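Local coordinates for protein kojibiose phosphorylase (Gut metagenome, PDB 6W0P) that belongs to the phosphorylases of glycoside hydrolase family 65, with an N-terminal beta-sandwich domain joined to a helical catalytic domain, at residues Leu144-Asp149 and Ala283-Lys288; Leu35-Ser40 and Ser148-Ala153. All blocks are in the same frame, centred on the assembly; numbering follows the deposited sequence.

Contact 1: residues Leu144-Asp149 and Ala283-Lys288; sequences LLDMSD and ADLVKK
Lys288 reaches from helix 282-300 to two aspartates in the turn that follows strand 135-145, and its ammonium group forms a salt bridge with each. Its chain is extended, with CG anti to the backbone N (chi1 -177°), which carries NZ off the helix and across both carboxylates at about a right angle. NZ lies 2.7 Å from Asp146 OD2, on the syn lone pair, and equally 2.7 Å from Asp149 OD2, where the anti lone pair is used. Asp146 OD2 is also hydrogen-bonded to the hydroxyl of Tyr154 on strand 152-161, the next strand of the sheet.

The other oxygen of Asp146 serves its own loop. OD1 accepts the backbone N of Ser148 at 3.2 Å through its anti lone pair, closing an Asx turn, and the N of Asp149 at 3.1 Å from above the carboxylate plane.

Apolar contact lies at the strand end. One methyl of Leu144, CD1, rests against the helix backbone, 3.6 Å from Val286 N. The same methyl meets Val286 CG2 at 3.7 Å, the two side chains crossing almost perpendicularly, and Leu285 CB at 4.0 Å. Beyond the segment, Asn289 of the helix bonds through its side-chain amide to the backbone of Leu145 and Met147.

With one lysine between two carboxylates, the positive charge would probably favour the ionised form of both aspartates and partly offset their repulsion. Because Asp146 also binds the turn's backbone, the salt bridge ties the shape of the turn directly to the position of the helix.

Contact 2: residues Leu35-Ser40 and Ser148-Ala153; sequences LGNEYS and SDCENA
Asn37 and Tyr39 close around Cys150, the second residue of a type I beta turn running from Asp149 to Asn152. The amide nitrogen of Asn37 donates to Cys150 O (ND2 to O 2.9 Å), meeting a lone pair in the carbonyl plane, although the bond is bent (140° at the hydrogen) and the acceptor lies 27° out of the Asn37 amide plane. Cys150 CB sits 3.4 Å from Asn37 ND2 and 3.7 Å from Tyr39 CB. With Tyr39 CG anti to the backbone N (chi1 176°), the ring extends past the turn obliquely, CD2 being 3.3 Å from Cys150 O and CE2 3.8 Å from Glu151 CA.

Behind this shell, Ser40 fixes the rotation of the Asn37 amide: OD1 takes both Ser40 OG, at 2.7 Å, and Ser40 N, at 2.9 Å, the latter closing an Asx motif. ND2 is thereby directed at Cys150 O and also donates to Asp146 O, at the start of the same connection. The Tyr39 hydroxyl is hydrogen-bonded to Asn253 O.

The buried contact thus sets the bend between short strands 35-36 and 40-42 against the turn that leads into strand 152-161, with strand 245-256 receiving the tyrosine and loop residues His326 and Phe328 packing on Cys150.

In the fold
The two contacts, with centres about 9 Å apart, grip the connection between neighbouring strands 135-145 and 152-161 and share Ser148 and Asp149. Contact 1 holds it to helix 282-300, whereas contact 2 holds it to the bend at 35-40. Contact 1 is partly buried and relies on charge, with a methyl contact beside it; contact 2 is deeper, nearer the centre of the chain, and relies on a neutral amide, an aromatic ring and a backbone carbonyl. They also touch directly: Leu145 packs on Leu35 and Met147 on Gly36. Both lie on the same side of the chain's centre, where two middle strands of the large antiparallel sheet are joined.

Contact 1: residues Leu144-Asp149 and Ala283-Lys288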
loop_
_atom_site.group_PDB
_atom_site.type_symbol
_atom_site.label_atom_id
_atom_site.label_comp_id
_atom_site.label_asym_id
_atom_site.label_seq_id
_atom_site.Cartn_x
_atom_site.Cartn_y
_atom_site.Cartn_z
ATOM N N LEU A 144 17.004 6.905 -39.936
ATOM C CA LEU A 144 16.201 5.711 -40.273
ATOM C C LEU A 144 16.522 4.614 -39.255
ATOM O O LEU A 144 17.700 4.450 -38.902
ATOM C CB LEU A 144 16.611 5.193 -41.654
ATOM C CG LEU A 144 16.286 6.029 -42.882
ATOM C CD1 LEU A 144 17.017 5.448 -44.085
ATOM C CD2 LEU A 144 14.796 6.064 -43.173
ATOM N N LEU A 145 15.517 3.849 -38.855
ATOM C CA LEU A 145 15.698 2.479 -38.339
ATOM C C LEU A 145 15.276 1.529 -39.465
ATOM O O LEU A 145 14.208 1.752 -40.055
ATOM C CB LEU A 145 14.884 2.303 -37.052
ATOM C CG LEU A 145 15.165 3.313 -35.940
ATOM C CD1 LEU A 145 14.376 2.974 -34.687
ATOM C CD2 LEU A 145 16.646 3.382 -35.598
ATOM N N ASP A 146 16.126 0.566 -39.810
ATOM C CA ASP A 146 15.864 -0.420 -40.897
ATOM C C ASP A 146 14.684 -1.293 -40.465
ATOM O O ASP A 146 14.792 -1.909 -39.409
ATOM C CB ASP A 146 17.102 -1.270 -41.182
ATOM C CG ASP A 146 17.076 -2.006 -42.509
ATOM O OD1 ASP A 146 16.023 -2.603 -42.857
ATOM O OD2 ASP A 146 18.129 -2.006 -43.182
ATOM N N MET A 147 13.596 -1.321 -41.223
ATOM C CA MET A 147 12.352 -2.020 -40.785
ATOM C C MET A 147 12.435 -3.521 -41.064
ATOM O O MET A 147 11.681 -4.230 -40.398
ATOM C CB MET A 147 11.104 -1.462 -41.468
ATOM C CG MET A 147 10.896 -0.008 -41.166
ATOM S SD MET A 147 10.734 0.372 -39.409
ATOM C CE MET A 147 9.140 -0.366 -39.074
ATOM N N SER A 148 13.316 -3.980 -41.965
ATOM C CA SER A 148 13.519 -5.420 -42.312
ATOM C C SER A 148 14.707 -6.010 -41.530
ATOM O O SER A 148 14.499 -6.985 -40.787
ATOM C CB SER A 148 13.700 -5.606 -43.799
ATOM O OG SER A 148 12.989 -4.596 -44.510
ATOM N N ASP A 149 15.914 -5.468 -41.708
ATOM C CA ASP A 149 17.137 -5.906 -40.974
ATOM C C ASP A 149 17.274 -5.021 -39.741
ATOM O O ASP A 149 18.039 -4.050 -39.805
ATOM C CB ASP A 149 18.382 -5.857 -41.868
ATOM C CG ASP A 149 18.267 -6.752 -43.090
ATOM O OD1 ASP A 149 18.222 -7.972 -42.887
ATOM O OD2 ASP A 149 18.192 -6.215 -44.230
ATOM N N ALA A 283 20.279 7.160 -49.205
ATOM C CA ALA A 283 19.130 7.410 -50.108
ATOM C C ALA A 283 18.494 6.067 -50.480
ATOM O O ALA A 283 17.253 6.015 -50.529
ATOM C CB ALA A 283 19.529 8.231 -51.320
ATOM N N ASP A 284 19.306 5.026 -50.701
ATOM C CA ASP A 284 18.840 3.666 -51.094
ATOM C C ASP A 284 18.198 2.969 -49.896
ATOM O O ASP A 284 17.280 2.147 -50.104
ATOM C CB ASP A 284 19.979 2.832 -51.688
ATOM C CG ASP A 284 20.183 3.057 -53.183
ATOM O OD1 ASP A 284 19.399 3.847 -53.797
ATOM O OD2 ASP A 284 21.102 2.424 -53.734
ATOM N N LEU A 285 18.632 3.299 -48.679
ATOM C CA LEU A 285 18.046 2.721 -47.440
ATOM C C LEU A 285 16.695 3.389 -47.124
ATOM O O LEU A 285 15.840 2.729 -46.537
ATOM C CB LEU A 285 19.075 2.857 -46.316
ATOM C CG LEU A 285 20.300 1.988 -46.556
ATOM C CD1 LEU A 285 21.446 2.344 -45.639
ATOM C CD2 LEU A 285 19.927 0.520 -46.424
ATOM N N VAL A 286 16.493 4.639 -47.530
ATOM C CA VAL A 286 15.155 5.292 -47.457
ATOM C C VAL A 286 14.206 4.509 -48.384
ATOM O O VAL A 286 13.106 4.186 -47.940
ATOM C CB VAL A 286 15.194 6.789 -47.816
ATOM C CG1 VAL A 286 13.807 7.412 -47.743
ATOM C CG2 VAL A 286 16.175 7.564 -46.940
ATOM N N LYS A 287 14.634 4.200 -49.611
ATOM C CA LYS A 287 13.822 3.434 -50.598
ATOM C C LYS A 287 13.507 2.053 -50.024
ATOM O O LYS A 287 12.361 1.636 -50.149
ATOM C CB LYS A 287 14.529 3.310 -51.946
ATOM C CG LYS A 287 14.597 4.602 -52.742
ATOM C CD LYS A 287 15.327 4.439 -54.050
ATOM C CE LYS A 287 15.482 5.736 -54.812
ATOM N NZ LYS A 287 15.723 5.478 -56.254
ATOM N N LYS A 288 14.470 1.410 -49.371
ATOM C CA LYS A 288 14.288 0.080 -48.738
ATOM C C LYS A 288 13.201 0.171 -47.661
ATOM O O LYS A 288 12.278 -0.677 -47.682
ATOM C CB LYS A 288 15.608 -0.423 -48.168
ATOM C CG LYS A 288 15.562 -1.816 -47.566
ATOM C CD LYS A 288 16.873 -2.162 -46.927
ATOM C CE LYS A 288 16.940 -3.586 -46.432
ATOM N NZ LYS A 288 17.913 -3.707 -45.316
#

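Contact 2: residues Leu35-Ser40 and Ser148-Ala153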
loop_
_atom_site.group_PDB
_atom_site.type_symbol
_atom_site.label_atom_id
_atom_site.label_comp_id
_atom_site.label_asym_id
_atom_site.label_seq_id
_atom_site.Cartn_x
_atom_site.Cartn_y
_atom_site.Cartn_z
ATOM N N LEU A 35 11.039 6.925 -33.774
ATOM C CA LEU A 35 11.150 5.794 -34.728
ATOM C C LEU A 35 11.163 4.490 -33.929
ATOM O O LEU A 35 11.571 4.498 -32.742
ATOM C CB LEU A 35 12.435 5.938 -35.553
ATOM C CG LEU A 35 12.544 7.193 -36.415
ATOM C CD1 LEU A 35 13.854 7.187 -37.193
ATOM C CD2 LEU A 35 11.372 7.291 -37.356
ATOM N N GLY A 36 10.703 3.414 -34.553
ATOM C CA GLY A 36 10.711 2.078 -33.946
ATOM C C GLY A 36 10.624 1.021 -35.012
ATOM O O GLY A 36 10.011 1.293 -36.061
ATOM N N ASN A 37 11.249 -0.121 -34.779
ATOM C CA ASN A 37 11.222 -1.252 -35.736
ATOM C C ASN A 37 10.981 -2.540 -34.945
ATOM O O ASN A 37 11.409 -3.573 -35.444
ATOM C CB ASN A 37 12.476 -1.252 -36.616
ATOM C CG ASN A 37 13.778 -1.469 -35.863
ATOM O OD1 ASN A 37 13.790 -1.629 -34.644
ATOM N ND2 ASN A 37 14.892 -1.483 -36.588
ATOM N N GLU A 38 10.249 -2.441 -33.818
ATOM C CA GLU A 38 9.890 -3.519 -32.848
ATOM C C GLU A 38 11.122 -3.985 -32.066
ATOM O O GLU A 38 11.067 -4.041 -30.823
ATOM C CB GLU A 38 9.291 -4.758 -33.517
ATOM C CG GLU A 38 8.816 -5.785 -32.501
ATOM C CD GLU A 38 8.641 -7.197 -33.033
ATOM O OE1 GLU A 38 7.906 -7.349 -34.033
ATOM O OE2 GLU A 38 9.218 -8.141 -32.424
ATOM N N TYR A 39 12.199 -4.330 -32.773
ATOM C CA TYR A 39 13.482 -4.739 -32.159
ATOM C C TYR A 39 14.015 -3.608 -31.293
ATOM O O TYR A 39 14.566 -3.856 -30.223
ATOM C CB TYR A 39 14.489 -5.078 -33.252
ATOM C CG TYR A 39 15.881 -5.415 -32.788
ATOM C CD1 TYR A 39 16.196 -6.682 -32.300
ATOM C CD2 TYR A 39 16.903 -4.494 -32.933
ATOM C CE1 TYR A 39 17.490 -7.007 -31.924
ATOM C CE2 TYR A 39 18.202 -4.801 -32.553
ATOM C CZ TYR A 39 18.501 -6.069 -32.074
ATOM O OH TYR A 39 19.787 -6.358 -31.748
ATOM N N SER A 40 13.884 -2.389 -31.801
ATOM C CA SER A 40 14.509 -1.181 -31.219
ATOM C C SER A 40 13.590 0.027 -31.429
ATOM O O SER A 40 12.766 0.016 -32.361
ATOM C CB SER A 40 15.879 -0.965 -31.813
ATOM O OG SER A 40 15.787 -0.625 -33.195
ATOM N N SER A 148 13.316 -3.980 -41.965
ATOM C CA SER A 148 13.519 -5.420 -42.312
ATOM C C SER A 148 14.707 -6.010 -41.530
ATOM O O SER A 148 14.499 -6.985 -40.787
ATOM C CB SER A 148 13.700 -5.606 -43.799
ATOM O OG SER A 148 12.989 -4.596 -44.510
ATOM N N ASP A 149 15.914 -5.468 -41.708
ATOM C CA ASP A 149 17.137 -5.906 -40.974
ATOM C C ASP A 149 17.274 -5.021 -39.741
ATOM O O ASP A 149 18.039 -4.050 -39.805
ATOM C CB ASP A 149 18.382 -5.857 -41.868
ATOM C CG ASP A 149 18.267 -6.752 -43.090
ATOM O OD1 ASP A 149 18.222 -7.972 -42.887
ATOM O OD2 ASP A 149 18.192 -6.215 -44.230
ATOM N N CYS A 150 16.534 -5.335 -38.675
ATOM C CA CYS A 150 16.127 -4.363 -37.619
ATOM C C CYS A 150 17.281 -4.065 -36.655
ATOM O O CYS A 150 17.160 -3.099 -35.873
ATOM C CB CYS A 150 14.898 -4.858 -36.873
ATOM S SG CYS A 150 13.519 -5.229 -37.987
ATOM N N GLU A 151 18.378 -4.820 -36.765
ATOM C CA GLU A 151 19.647 -4.601 -36.026
ATOM C C GLU A 151 20.309 -3.302 -36.492
ATOM O O GLU A 151 21.138 -2.781 -35.723
ATOM C CB GLU A 151 20.595 -5.779 -36.233
ATOM C CG GLU A 151 19.975 -7.126 -35.896
ATOM C CD GLU A 151 19.341 -7.863 -37.070
ATOM O OE1 GLU A 151 19.149 -7.257 -38.185
ATOM O OE2 GLU A 151 19.015 -9.045 -36.871
ATOM N N ASN A 152 19.980 -2.807 -37.692
ATOM C CA ASN A 152 20.642 -1.625 -38.295
ATOM C C ASN A 152 19.846 -0.336 -38.093
ATOM O O ASN A 152 18.603 -0.363 -38.178
ATOM C CB ASN A 152 20.862 -1.781 -39.789
ATOM C CG ASN A 152 21.600 -3.051 -40.133
ATOM O OD1 ASN A 152 22.313 -3.586 -39.286
ATOM N ND2 ASN A 152 21.438 -3.513 -41.363
ATOM N N ALA A 153 20.597 0.764 -37.950
ATOM C CA ALA A 153 20.143 2.176 -37.915
ATOM C C ALA A 153 21.086 2.999 -38.791
ATOM O O ALA A 153 22.286 2.677 -38.852
ATOM C CB ALA A 153 20.142 2.704 -36.497
#